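Local coordinates for protein beta-agarase B (Zobellia galactanivorans, PDB 4ATF) that hydrolyses the beta-1,4 linkages between galactose and 3,6-anhydrogalactose in agarose at random positions, retaining the anomeric configuration, at residues 96-101 / 259-264; 119-124 / 145-150. The protein carries 1 engineered substitution. One frame throughout, in Å; residues are numbered along the deposited sequence.

Contact 1. Residues 96-101 / 259-264; sequences INMGCI and INTEDQ. With GAL (beta-D-galactopyranose), chain E.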
loop_
_atom_site.group_PDB
_atom_site.type_symbol
_atom_site.label_atom_id
_atom_site.label_comp_id
_atom_site.label_asym_id
_atom_site.label_seq_id
_atom_site.Cartn_x
_atom_site.Cartn_y
_atom_site.Cartn_z
ATOM N N ILE A 96 -2.567 18.658 -2.733
ATOM C CA ILE A 96 -1.873 18.394 -1.500
ATOM C C ILE A 96 -0.554 17.689 -1.832
ATOM O O ILE A 96 -0.551 16.611 -2.430
ATOM C CB ILE A 96 -2.711 17.500 -0.566
ATOM C CG1 ILE A 96 -4.100 18.138 -0.363
ATOM C CG2 ILE A 96 -1.981 17.326 0.803
ATOM C CD1 ILE A 96 -5.166 17.147 0.255
ATOM N N ASN A 97 0.558 18.313 -1.481
ATOM C CA ASN A 97 1.873 17.671 -1.595
ATOM C C ASN A 97 2.105 16.617 -0.498
ATOM O O ASN A 97 1.863 16.878 0.708
ATOM C CB ASN A 97 2.979 18.746 -1.486
ATOM C CG ASN A 97 2.961 19.767 -2.624
ATOM O OD1 ASN A 97 3.058 20.985 -2.385
ATOM N ND2 ASN A 97 2.896 19.286 -3.883
ATOM N N MET A 98 2.603 15.430 -0.850
ATOM C CA MET A 98 2.738 14.359 0.178
ATOM C C MET A 98 3.808 13.422 -0.398
ATOM O O MET A 98 4.308 13.624 -1.560
ATOM C CB MET A 98 1.382 13.658 0.480
ATOM C CG MET A 98 0.780 12.902 -0.677
ATOM S SD MET A 98 -0.989 12.476 -0.395
ATOM C CE MET A 98 -1.847 14.047 -0.323
ATOM N N GLY A 99 4.205 12.451 0.395
ATOM C CA GLY A 99 5.344 11.592 0.056
ATOM C C GLY A 99 5.013 10.318 -0.725
ATOM O O GLY A 99 3.882 9.797 -0.652
ATOM N N CYS A 100 6.026 9.782 -1.407
ATOM C CA CYS A 100 5.955 8.451 -2.085
ATOM C C CYS A 100 7.398 7.972 -2.254
ATOM O O CYS A 100 8.249 8.765 -2.698
ATOM C CB CYS A 100 5.308 8.618 -3.471
ATOM S SG CYS A 100 5.011 7.045 -4.327
ATOM N N ILE A 101 7.702 6.726 -1.865
ATOM C CA ILE A 101 9.020 6.168 -2.105
ATOM C C ILE A 101 8.826 4.810 -2.815
ATOM O O ILE A 101 7.750 4.223 -2.698
ATOM C CB ILE A 101 9.874 5.991 -0.799
ATOM C CG1 ILE A 101 9.431 4.780 0.058
ATOM C CG2 ILE A 101 9.970 7.375 0.017
ATOM C CD1 ILE A 101 10.409 4.512 1.320
ATOM N N ILE A 259 5.668 2.843 -0.872
ATOM C CA ILE A 259 5.078 3.311 0.389
ATOM C C ILE A 259 4.676 4.775 0.153
ATOM O O ILE A 259 5.533 5.577 -0.222
ATOM C CB ILE A 259 6.105 3.183 1.563
ATOM C CG1 ILE A 259 6.578 1.723 1.663
ATOM C CG2 ILE A 259 5.445 3.746 2.895
ATOM C CD1 ILE A 259 7.597 1.424 2.803
ATOM N N ASN A 260 3.418 5.157 0.402
ATOM C CA ASN A 260 2.998 6.510 0.146
ATOM C C ASN A 260 1.765 6.853 0.917
ATOM O O ASN A 260 1.246 6.030 1.696
ATOM C CB ASN A 260 2.828 6.799 -1.399
ATOM C CG ASN A 260 1.548 6.174 -2.020
ATOM O OD1 ASN A 260 0.549 5.983 -1.358
ATOM N ND2 ASN A 260 1.586 5.904 -3.326
ATOM N N THR A 261 1.329 8.110 0.754
ATOM C CA THR A 261 -0.047 8.501 1.097
ATOM C C THR A 261 -0.649 9.046 -0.176
ATOM O O THR A 261 0.124 9.440 -1.092
ATOM C CB THR A 261 -0.151 9.498 2.303
ATOM O OG1 THR A 261 0.432 10.766 1.951
ATOM C CG2 THR A 261 0.622 8.919 3.536
ATOM N N GLU A 262 -1.995 9.117 -0.237
ATOM C CA GLU A 262 -2.710 9.526 -1.490
ATOM C C GLU A 262 -4.031 10.169 -1.142
ATOM O O GLU A 262 -4.740 9.698 -0.235
ATOM C CB GLU A 262 -3.077 8.340 -2.451
ATOM C CG GLU A 262 -1.929 7.697 -3.152
ATOM C CD GLU A 262 -2.329 6.471 -4.050
ATOM O OE1 GLU A 262 -3.518 6.152 -4.190
ATOM O OE2 GLU A 262 -1.428 5.757 -4.543
ATOM N N ASP A 263 -4.397 11.205 -1.886
ATOM C CA ASP A 263 -5.795 11.585 -1.950
ATOM C C ASP A 263 -6.377 10.899 -3.215
ATOM O O ASP A 263 -5.861 11.118 -4.302
ATOM C CB ASP A 263 -5.924 13.116 -2.104
ATOM C CG ASP A 263 -7.354 13.537 -2.334
ATOM O OD1 ASP A 263 -7.768 13.622 -3.538
ATOM O OD2 ASP A 263 -8.040 13.837 -1.310
ATOM N N GLN A 264 -7.446 10.114 -3.098
ATOM C CA GLN A 264 -8.005 9.477 -4.282
ATOM C C GLN A 264 -9.296 10.208 -4.792
ATOM O O GLN A 264 -10.062 10.758 -4.003
ATOM C CB GLN A 264 -8.271 8.022 -3.930
ATOM C CG GLN A 264 -6.941 7.350 -3.765
ATOM C CD GLN A 264 -6.917 6.164 -2.855
ATOM O OE1 GLN A 264 -5.839 5.518 -2.643
ATOM N NE2 GLN A 264 -8.058 5.797 -2.345
HETATM C C1 GAL E . -4.504 0.714 -5.162
HETATM C C2 GAL E . -4.658 1.456 -6.482
HETATM C C3 GAL E . -3.419 2.202 -6.988
HETATM C C4 GAL E . -2.985 3.141 -5.845
HETATM C C5 GAL E . -2.856 2.320 -4.528
HETATM C C6 GAL E . -2.317 3.136 -3.340
HETATM O O2 GAL E . -4.934 0.446 -7.410
HETATM O O3 GAL E . -3.878 2.923 -8.144
HETATM O O4 GAL E . -3.995 4.102 -5.686
HETATM O O5 GAL E . -4.029 1.585 -4.150
HETATM O O6 GAL E . -2.201 2.187 -2.277
HETATM O O HOH W 1 2.914 11.621 2.852
#
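Ile101 and Ile259 face each other as an antiparallel hydrogen-bonded pair: Ile101 N donates to Ile259 O at 3.0 Å and Ile259 N to Ile101 O at 3.1 Å, with N-H...O angles near 160°. Their side chains lie side by side, and Leu83 and Met85 of strand 82-89 pack on them. Next along, Cys100 and Asn260 form a non-hydrogen-bonded pair on the other face, where Cys100 SG lies 3.7 Å from Asn260 CB, with Trp71 packed on both side chains. This is the close-knit end of two neighbouring strands in the GH16 jelly-roll sandwich.

Beyond it the pairing loosens. Thr261 N reaches Gly99 O in a weak bond of 3.4 Å, and a water links Gly99 N to Thr261 OG1. Here the contact also runs through side chains: Met98 CG sits between its backbone N and carbonyl carbon (chi1 64°), and the chain then bends at chi3 and brings SD to 3.2 Å from Thr261 OG1.

The sugar side belongs to Glu262, whose CB points away from residues 96-101. Its extended chain carries OE1 to 2.6 Å from O4 of the bound galactose, which donates the hydrogen bond.

Contact 2. Residues 119-124 / 145-150; sequences VMNSTL and YGADYS
Asn121 grips the backbone just before the short strand 149-150 through its side-chain carbonyl: Asp148 N donates to Asn121 OD1 at 2.9 Å, with an N-H...O angle of 162° and the donor only modestly tilted from the carbonyl plane. With CG anti to the backbone N (chi1 -172°), the amide returns to the partner segment although CB points away from it. The same oxygen accepts from a water that in turn accepts from Tyr149 N, so OD1 serves two consecutive amides, one directly and one through water. The Asn121 and Asp148 side chains cross at about a right angle, with their amide and carboxylate planes steeply inclined, and a second water joins them, its bond to Asn121 ND2 weak.

One step inward, Ala147 N donates to Ser122 O at 3.0 Å, but from well above the carbonyl plane, with a bent N-H...O angle of 133°. Gly146 is pressed against the other segment: its CA lies 3.1 Å from Met120 O in a CA-H...O contact and 3.5 Å from Val119 CG1, tighter than usual for two carbons. A third water bridges Leu124 O and Gly146 N. At the far end, Thr123 O meets the edge of the Tyr145 ring in its plane, 3.6 Å from CD2.

Residues 119-124 are folded by two local turns. Asn121 centres an inverse gamma turn, and Ser122 OG accepts from Leu124 N at 3.1 Å in an ST turn. From outside, Asn292 bonds Ser122 OG and Arg267 bonds Thr123 O. The contact thus joins the loop between strands 111-118 and 125-132 to the chain leaving strand 137-145, with Val119 packed on Leu142 and Ala144 of that strand, and Asp148 bonded through its backbone to His157, just past strand 155-156.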
loop_
_atom_site.group_PDB
_atom_site.type_symbol
_atom_site.label_atom_id
_atom_site.label_comp_id
_atom_site.label_asym_id
_atom_site.label_seq_id
_atom_site.Cartn_x
_atom_site.Cartn_y
_atom_site.Cartn_z
ATOM N N VAL A 119 -1.251 3.730 10.765
ATOM C CA VAL A 119 -2.189 4.393 9.813
ATOM C C VAL A 119 -2.425 5.834 10.324
ATOM O O VAL A 119 -2.578 6.040 11.570
ATOM C CB VAL A 119 -3.537 3.590 9.777
ATOM C CG1 VAL A 119 -4.643 4.315 8.929
ATOM C CG2 VAL A 119 -3.250 2.159 9.208
ATOM N N MET A 120 -2.440 6.825 9.427
ATOM C CA MET A 120 -2.712 8.216 9.830
ATOM C C MET A 120 -4.125 8.477 10.369
ATOM O O MET A 120 -5.097 7.891 9.879
ATOM C CB MET A 120 -2.571 9.147 8.619
ATOM C CG MET A 120 -1.187 9.119 8.011
ATOM S SD MET A 120 -1.001 10.419 6.715
ATOM C CE MET A 120 -2.164 9.756 5.460
ATOM N N ASN A 121 -4.249 9.444 11.288
ATOM C CA ASN A 121 -5.549 9.966 11.686
ATOM C C ASN A 121 -5.955 11.056 10.665
ATOM O O ASN A 121 -6.062 12.236 11.013
ATOM C CB ASN A 121 -5.437 10.567 13.096
ATOM C CG ASN A 121 -6.798 10.968 13.670
ATOM O OD1 ASN A 121 -7.859 10.693 13.091
ATOM N ND2 ASN A 121 -6.763 11.661 14.795
ATOM N N SER A 122 -6.124 10.639 9.402
ATOM C CA SER A 122 -6.451 11.502 8.280
ATOM C C SER A 122 -7.421 10.829 7.283
ATOM O O SER A 122 -7.549 9.545 7.230
ATOM C CB SER A 122 -5.115 11.760 7.535
ATOM O OG SER A 122 -5.291 12.624 6.393
ATOM N N THR A 123 -8.062 11.647 6.416
ATOM C CA THR A 123 -8.926 11.055 5.386
ATOM C C THR A 123 -8.085 10.621 4.225
ATOM O O THR A 123 -8.572 9.869 3.364
ATOM C CB THR A 123 -10.019 12.082 4.847
ATOM O OG1 THR A 123 -9.384 13.338 4.550
ATOM C CG2 THR A 123 -11.101 12.309 5.940
ATOM N N LEU A 124 -6.813 11.000 4.233
ATOM C CA LEU A 124 -5.904 10.523 3.167
ATOM C C LEU A 124 -5.592 9.053 3.354
ATOM O O LEU A 124 -5.650 8.570 4.492
ATOM C CB LEU A 124 -4.558 11.253 3.268
ATOM C CG LEU A 124 -4.611 12.755 2.926
ATOM C CD1 LEU A 124 -3.136 13.259 3.125
ATOM C CD2 LEU A 124 -5.131 13.057 1.568
ATOM N N TYR A 145 -7.773 4.274 5.449
ATOM C CA TYR A 145 -8.195 5.683 5.585
ATOM C C TYR A 145 -8.465 5.821 7.081
ATOM O O TYR A 145 -9.550 5.485 7.558
ATOM C CB TYR A 145 -9.475 5.945 4.729
ATOM C CG TYR A 145 -9.255 5.507 3.295
ATOM C CD1 TYR A 145 -9.501 4.183 2.908
ATOM C CD2 TYR A 145 -8.712 6.379 2.314
ATOM C CE1 TYR A 145 -9.267 3.735 1.605
ATOM C CE2 TYR A 145 -8.491 5.903 0.957
ATOM C CZ TYR A 145 -8.773 4.597 0.637
ATOM O OH TYR A 145 -8.549 4.070 -0.649
ATOM N N GLY A 146 -7.486 6.284 7.861
ATOM C CA GLY A 146 -7.595 6.149 9.320
ATOM C C GLY A 146 -8.383 7.151 10.169
ATOM O O GLY A 146 -8.555 6.899 11.371
ATOM N N ALA A 147 -8.832 8.281 9.603
ATOM C CA ALA A 147 -9.356 9.398 10.445
ATOM C C ALA A 147 -10.501 8.981 11.382
ATOM O O ALA A 147 -11.422 8.236 10.952
ATOM C CB ALA A 147 -9.853 10.586 9.582
ATOM N N ASP A 148 -10.482 9.493 12.618
ATOM C CA ASP A 148 -11.678 9.341 13.486
ATOM C C ASP A 148 -12.877 10.154 12.942
ATOM O O ASP A 148 -14.043 9.745 13.104
ATOM C CB ASP A 148 -11.365 9.872 14.884
ATOM C CG ASP A 148 -10.292 8.989 15.615
ATOM O OD1 ASP A 148 -10.249 7.734 15.355
ATOM O OD2 ASP A 148 -9.536 9.543 16.461
ATOM N N TYR A 149 -12.582 11.307 12.326
ATOM C CA TYR A 149 -13.627 12.265 11.955
ATOM C C TYR A 149 -13.242 12.945 10.661
ATOM O O TYR A 149 -12.056 13.197 10.463
ATOM C CB TYR A 149 -13.742 13.329 13.049
ATOM C CG TYR A 149 -14.893 14.293 12.785
ATOM C CD1 TYR A 149 -16.218 13.956 13.084
ATOM C CD2 TYR A 149 -14.652 15.547 12.184
ATOM C CE1 TYR A 149 -17.280 14.864 12.802
ATOM C CE2 TYR A 149 -15.696 16.427 11.895
ATOM C CZ TYR A 149 -17.000 16.102 12.194
ATOM O OH TYR A 149 -18.009 17.053 11.859
ATOM N N SER A 150 -14.225 13.283 9.800
ATOM C CA SER A 150 -13.959 14.073 8.554
ATOM C C SER A 150 -14.668 15.477 8.546
ATOM O O SER A 150 -15.895 15.569 8.505
ATOM C CB SER A 150 -14.382 13.276 7.305
ATOM O OG SER A 150 -14.391 14.119 6.115
HETATM O O HOH W 2 -9.870 12.708 12.784
HETATM O O HOH W 3 -9.530 12.162 16.874
HETATM O O HOH W 4 -4.962 6.936 6.508
#

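From the N terminus, the chain first meets residues 96-101, then runs through strand 111-118 into 119-124. Strands 125-132 and 137-145 follow before 145-150 returns to 119-124, so contact 2 closes a short loop with 20 residues between its segments. Only after a further long excursion does 259-264 come back to 96-101; contact 2 is therefore nested within the 157-residue interval closed by contact 1. Their centres lie about 14 Å apart, yet they touch: Met98 and Asp263 pack on Leu124, Thr261 packs on Met120, and Gln264 probably hydrogen-bonds Tyr145. Contact 1 pairs sheet strands, whereas contact 2 ties the loop after strand 111-118 to the chain leaving strand 137-145; Glu262, Gln264 and Tyr145 all line the glycan pocket.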